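Side-chain contacts in G/U mismatch-specific DNA glycosylase (Deinococcus radiodurans, PDB 2C2Q), which belongs to the uracil-DNA glycosylase superfamily, a group of alpha/beta DNA-repair proteins: residues Ala94-Pro97 and Gly98-Arg102; Asp104-Arg107 and Arg108-His112. The protein carries 1 engineered substitution. All blocks are in the same frame, centred on the assembly; numbering follows the deposited sequence.

Contact 1: Ala94-Pro97 and Gly98-Arg102; sequences AALP and GEAWR
A short 3-10 turn, 98-100, in the surface loop between strand 80-84 and helix 103-113 brings L96 and P97 against A100 and W101. CD1 of L96 lies over one face of the W101 indole, 3.7 Å from CZ2 and shifted toward the rim of the six-membered ring, a CH-pi contact in which the two side chains run roughly at right angles. With W101 CG anti to its carbonyl carbon (chi1 -53°), the indole lies back toward L96. A water joins the same two residues a second time: it donates to L96 O at 2.7 Å and, at the ring edge and in the ring plane, accepts from W101 NE1 at 2.9 Å. The turn itself is closed by the i to i+3 bond typical of 3-10 geometry, A100 N to P97 O at 2.9 Å, with the N-H above the carbonyl plane. The methyl of A100 turns toward this corner, its CB 3.1 Å from P97 O and 4.0 Å from L96 CB. The E99 chain, bent at chi2 (-91°), brings its CD within 3.6 Å of P97 CB. H89 backs both P97 and A100, while R124 and E128 of helix 123-130 touch W101.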
loop_
_atom_site.group_PDB
_atom_site.type_symbol
_atom_site.label_atom_id
_atom_site.label_comp_id
_atom_site.label_asym_id
_atom_site.label_seq_id
_atom_site.Cartn_x
_atom_site.Cartn_y
_atom_site.Cartn_z
ATOM N N ALA A 94 -3.745 2.589 -16.382
ATOM C CA ALA A 94 -4.445 3.083 -17.576
ATOM C C ALA A 94 -5.165 2.019 -18.373
ATOM O O ALA A 94 -6.099 2.338 -19.122
ATOM C CB ALA A 94 -3.498 3.827 -18.492
ATOM N N ALA A 95 -4.731 0.779 -18.249
ATOM C CA ALA A 95 -5.250 -0.311 -19.056
ATOM C C ALA A 95 -6.346 -1.097 -18.333
ATOM O O ALA A 95 -7.007 -1.928 -18.928
ATOM C CB ALA A 95 -4.129 -1.222 -19.449
ATOM N N LEU A 96 -6.533 -0.839 -17.032
ATOM C CA LEU A 96 -7.443 -1.661 -16.262
ATOM C C LEU A 96 -8.870 -1.335 -16.701
ATOM O O LEU A 96 -9.146 -0.172 -16.921
ATOM C CB LEU A 96 -7.287 -1.339 -14.765
ATOM C CG LEU A 96 -5.992 -1.872 -14.085
ATOM C CD1 LEU A 96 -5.972 -1.477 -12.613
ATOM C CD2 LEU A 96 -5.793 -3.385 -14.214
ATOM N N PRO A 97 -9.755 -2.323 -16.777
ATOM C CA PRO A 97 -11.198 -2.049 -17.016
ATOM C C PRO A 97 -11.747 -1.266 -15.813
ATOM O O PRO A 97 -11.265 -1.456 -14.721
ATOM C CB PRO A 97 -11.852 -3.433 -17.063
ATOM C CG PRO A 97 -10.840 -4.427 -16.635
ATOM C CD PRO A 97 -9.479 -3.750 -16.522
ATOM N N GLY A 98 -12.752 -0.427 -16.024
ATOM C CA GLY A 98 -13.262 0.445 -14.959
ATOM C C GLY A 98 -13.716 -0.322 -13.733
ATOM O O GLY A 98 -13.502 0.112 -12.613
ATOM N N GLU A 99 -14.331 -1.473 -13.928
ATOM C CA GLU A 99 -14.832 -2.280 -12.823
ATOM C C GLU A 99 -13.705 -2.879 -11.945
ATOM O O GLU A 99 -13.959 -3.442 -10.901
ATOM C CB GLU A 99 -15.748 -3.399 -13.358
ATOM C CG GLU A 99 -15.076 -4.346 -14.329
ATOM C CD GLU A 99 -15.189 -3.932 -15.811
ATOM O OE1 GLU A 99 -15.272 -2.712 -16.192
ATOM O OE2 GLU A 99 -15.174 -4.869 -16.616
ATOM N N ALA A 100 -12.449 -2.741 -12.398
ATOM C CA ALA A 100 -11.320 -3.256 -11.609
ATOM C C ALA A 100 -11.163 -2.587 -10.222
ATOM O O ALA A 100 -10.748 -3.255 -9.271
ATOM C CB ALA A 100 -9.989 -3.080 -12.398
ATOM N N TRP A 101 -11.479 -1.310 -10.131
ATOM C CA TRP A 101 -11.200 -0.490 -8.965
ATOM C C TRP A 101 -12.286 -0.689 -7.924
ATOM O O TRP A 101 -13.465 -0.372 -8.202
ATOM C CB TRP A 101 -11.184 0.978 -9.346
ATOM C CG TRP A 101 -10.296 1.322 -10.477
ATOM C CD1 TRP A 101 -10.651 1.535 -11.793
ATOM C CD2 TRP A 101 -8.869 1.492 -10.413
ATOM N NE1 TRP A 101 -9.533 1.821 -12.545
ATOM C CE2 TRP A 101 -8.421 1.805 -11.731
ATOM C CE3 TRP A 101 -7.925 1.399 -9.380
ATOM C CZ2 TRP A 101 -7.083 2.051 -12.032
ATOM C CZ3 TRP A 101 -6.560 1.668 -9.690
ATOM C CH2 TRP A 101 -6.165 1.961 -11.005
ATOM N N ARG A 102 -11.902 -1.156 -6.728
ATOM C CA ARG A 102 -12.869 -1.387 -5.628
ATOM C C ARG A 102 -12.475 -0.714 -4.306
ATOM O O ARG A 102 -12.202 -1.414 -3.309
ATOM C CB ARG A 102 -13.190 -2.892 -5.443
ATOM C CG ARG A 102 -13.712 -3.606 -6.709
ATOM C CD ARG A 102 -15.092 -3.065 -7.155
ATOM N NE ARG A 102 -15.996 -3.158 -5.999
ATOM C CZ ARG A 102 -16.665 -4.284 -5.654
ATOM N NH1 ARG A 102 -16.562 -5.397 -6.397
ATOM N NH2 ARG A 102 -17.409 -4.308 -4.555
HETATM O O HOH W 1 -10.027 1.900 -15.435
#

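Contact 2: Asp104-Arg107 and Arg108-His112; sequences DELR and RKVEH
E105 OE1 is gripped twice, by a salt bridge to R88 and by a water that donates to it at 2.5 Å. The same water accepts a weak bond from K109 NZ, and so links an acid and a base one turn apart whose charged ends do not meet directly. K109 NZ has stronger partners elsewhere, a salt bridge to D20 and a hydrogen bond to Y16 OH. K109 gets there by running extended along the helix, with its CG 3.3 Å from E105 O, the carbonyl that also accepts K109 N.

R108 runs beside E105 in the same direction. Its chain bends at chi3 (54°), which brings NH1 to 3.5 Å from E105 CG; this methylene sits at the guanidinium edge, in its plane. The carboxylate is turned 33° from that plane, and E105 OE2 stays 4.2 Å from R108 NH1, too far for a salt bridge, so the attraction is probably modest. Nearer the backbone, CG of R108 brushes D104 O.

On the buried side L106 and V110 meet slantwise. L106 chi1 (172°) carries CG beside the carbonyl carbon, and L106 CD1 then reaches V110 CG2 at 4.0 Å. CG2 of V110 also rests on L106 O. L106 packs on T83 and F120, V110 on V118, which seats this side of the helix against strands 80-84 and 117-120. R107 leaves in another direction, its NH2 bonded to T129 O. Beneath the side chains run four i to i+4 backbone bonds, from R108 N to D104 O at 3.0 Å through E111 N to R107 O. This is the pattern of an alpha-helix packed on parallel strands of a mixed beta-sheet, as in the alpha/beta fold of the uracil-DNA glycosylase superfamily.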
loop_
_atom_site.group_PDB
_atom_site.type_symbol
_atom_site.label_atom_id
_atom_site.label_comp_id
_atom_site.label_asym_id
_atom_site.label_seq_id
_atom_site.Cartn_x
_atom_site.Cartn_y
_atom_site.Cartn_z
ATOM N N ASP A 104 -14.250 0.665 -2.304
ATOM C CA ASP A 104 -15.309 0.292 -1.381
ATOM C C ASP A 104 -14.904 -0.936 -0.578
ATOM O O ASP A 104 -14.951 -0.892 0.636
ATOM C CB ASP A 104 -16.645 0.091 -2.123
ATOM C CG ASP A 104 -16.589 -0.995 -3.206
ATOM O OD1 ASP A 104 -15.653 -0.948 -4.062
ATOM O OD2 ASP A 104 -17.430 -1.930 -3.290
ATOM N N GLU A 105 -14.411 -1.979 -1.255
ATOM C CA GLU A 105 -13.830 -3.144 -0.566
ATOM C C GLU A 105 -12.609 -2.780 0.269
ATOM O O GLU A 105 -12.422 -3.321 1.355
ATOM C CB GLU A 105 -13.499 -4.251 -1.567
ATOM C CG GLU A 105 -14.734 -4.912 -2.171
ATOM C CD GLU A 105 -14.414 -6.093 -3.042
ATOM O OE1 GLU A 105 -13.389 -6.076 -3.773
ATOM O OE2 GLU A 105 -15.206 -7.058 -2.997
ATOM N N LEU A 106 -11.783 -1.853 -0.221
ATOM C CA LEU A 106 -10.640 -1.371 0.561
ATOM C C LEU A 106 -11.164 -0.734 1.859
ATOM O O LEU A 106 -10.671 -1.007 2.926
ATOM C CB LEU A 106 -9.836 -0.324 -0.231
ATOM C CG LEU A 106 -8.712 0.426 0.485
ATOM C CD1 LEU A 106 -7.711 -0.558 1.115
ATOM C CD2 LEU A 106 -8.046 1.353 -0.556
ATOM N N ARG A 107 -12.149 0.145 1.716
ATOM C CA ARG A 107 -12.642 0.881 2.883
ATOM C C ARG A 107 -13.208 -0.057 3.917
ATOM O O ARG A 107 -12.950 0.126 5.093
ATOM C CB ARG A 107 -13.646 1.910 2.435
ATOM C CG ARG A 107 -13.005 3.225 1.953
ATOM C CD ARG A 107 -14.074 4.196 1.359
ATOM N NE ARG A 107 -13.520 5.429 0.772
ATOM C CZ ARG A 107 -13.165 6.516 1.451
ATOM N NH1 ARG A 107 -13.270 6.562 2.786
ATOM N NH2 ARG A 107 -12.669 7.574 0.795
ATOM N N ARG A 108 -13.917 -1.093 3.489
ATOM C CA ARG A 108 -14.425 -2.115 4.432
ATOM C C ARG A 108 -13.323 -2.845 5.194
ATOM O O ARG A 108 -13.444 -3.101 6.383
ATOM C CB ARG A 108 -15.296 -3.131 3.728
ATOM C CG ARG A 108 -16.594 -2.535 3.239
ATOM C CD ARG A 108 -17.342 -3.385 2.168
ATOM N NE ARG A 108 -17.590 -4.772 2.558
ATOM C CZ ARG A 108 -17.194 -5.837 1.858
ATOM N NH1 ARG A 108 -16.519 -5.669 0.715
ATOM N NH2 ARG A 108 -17.467 -7.074 2.297
ATOM N N LYS A 109 -12.234 -3.173 4.492
ATOM C CA LYS A 109 -11.097 -3.761 5.124
ATOM C C LYS A 109 -10.461 -2.805 6.168
ATOM O O LYS A 109 -10.011 -3.234 7.190
ATOM C CB LYS A 109 -10.070 -4.179 4.055
ATOM C CG LYS A 109 -10.557 -5.327 3.157
ATOM C CD LYS A 109 -9.658 -5.443 1.905
ATOM C CE LYS A 109 -10.303 -6.311 0.899
ATOM N NZ LYS A 109 -9.492 -6.375 -0.401
ATOM N N VAL A 110 -10.321 -1.527 5.823
ATOM C CA VAL A 110 -9.670 -0.589 6.705
ATOM C C VAL A 110 -10.488 -0.453 8.004
ATOM O O VAL A 110 -9.922 -0.365 9.080
ATOM C CB VAL A 110 -9.491 0.754 6.029
ATOM C CG1 VAL A 110 -8.964 1.786 7.013
ATOM C CG2 VAL A 110 -8.474 0.615 4.884
ATOM N N GLU A 111 -11.796 -0.466 7.837
ATOM C CA GLU A 111 -12.752 -0.309 8.955
ATOM C C GLU A 111 -12.653 -1.522 9.864
ATOM O O GLU A 111 -12.752 -1.409 11.077
ATOM C CB GLU A 111 -14.182 -0.192 8.425
ATOM C CG GLU A 111 -15.256 -0.252 9.538
ATOM C CD GLU A 111 -15.014 0.726 10.694
ATOM O OE1 GLU A 111 -14.570 1.879 10.448
ATOM O OE2 GLU A 111 -15.275 0.353 11.872
ATOM N N HIS A 112 -12.530 -2.688 9.241
ATOM C CA HIS A 112 -12.404 -3.936 9.966
ATOM C C HIS A 112 -11.073 -4.073 10.697
ATOM O O HIS A 112 -11.033 -4.283 11.924
ATOM C CB HIS A 112 -12.694 -5.139 9.042
ATOM C CG HIS A 112 -12.510 -6.448 9.735
ATOM N ND1 HIS A 112 -13.464 -6.979 10.589
ATOM C CD2 HIS A 112 -11.448 -7.280 9.798
ATOM C CE1 HIS A 112 -13.005 -8.105 11.106
ATOM N NE2 HIS A 112 -11.792 -8.316 10.630
HETATM O O HOH W 2 -10.914 -5.818 -3.322
#

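Overall arrangement
Coming from the N terminus, the chain leaves strand 80-84 and reaches contact 1 at A94, in the loop that precedes helix 103-113. Contact 1 closes a tight turn at 97-100; contact 2 then opens at D104 and closes no loop, joining successive turns of the helix. The two lie in series, neither nested nor crossed, with centres about 18 Å apart. R102, the N-cap residue, stands at the junction, and its salt bridge to D104 ties the end of the loop to the first turn. Contact 1 sits at the surface beside helix 123-130, whereas contact 2 is partly buried on the sheet, along strands 80-84 and 117-120.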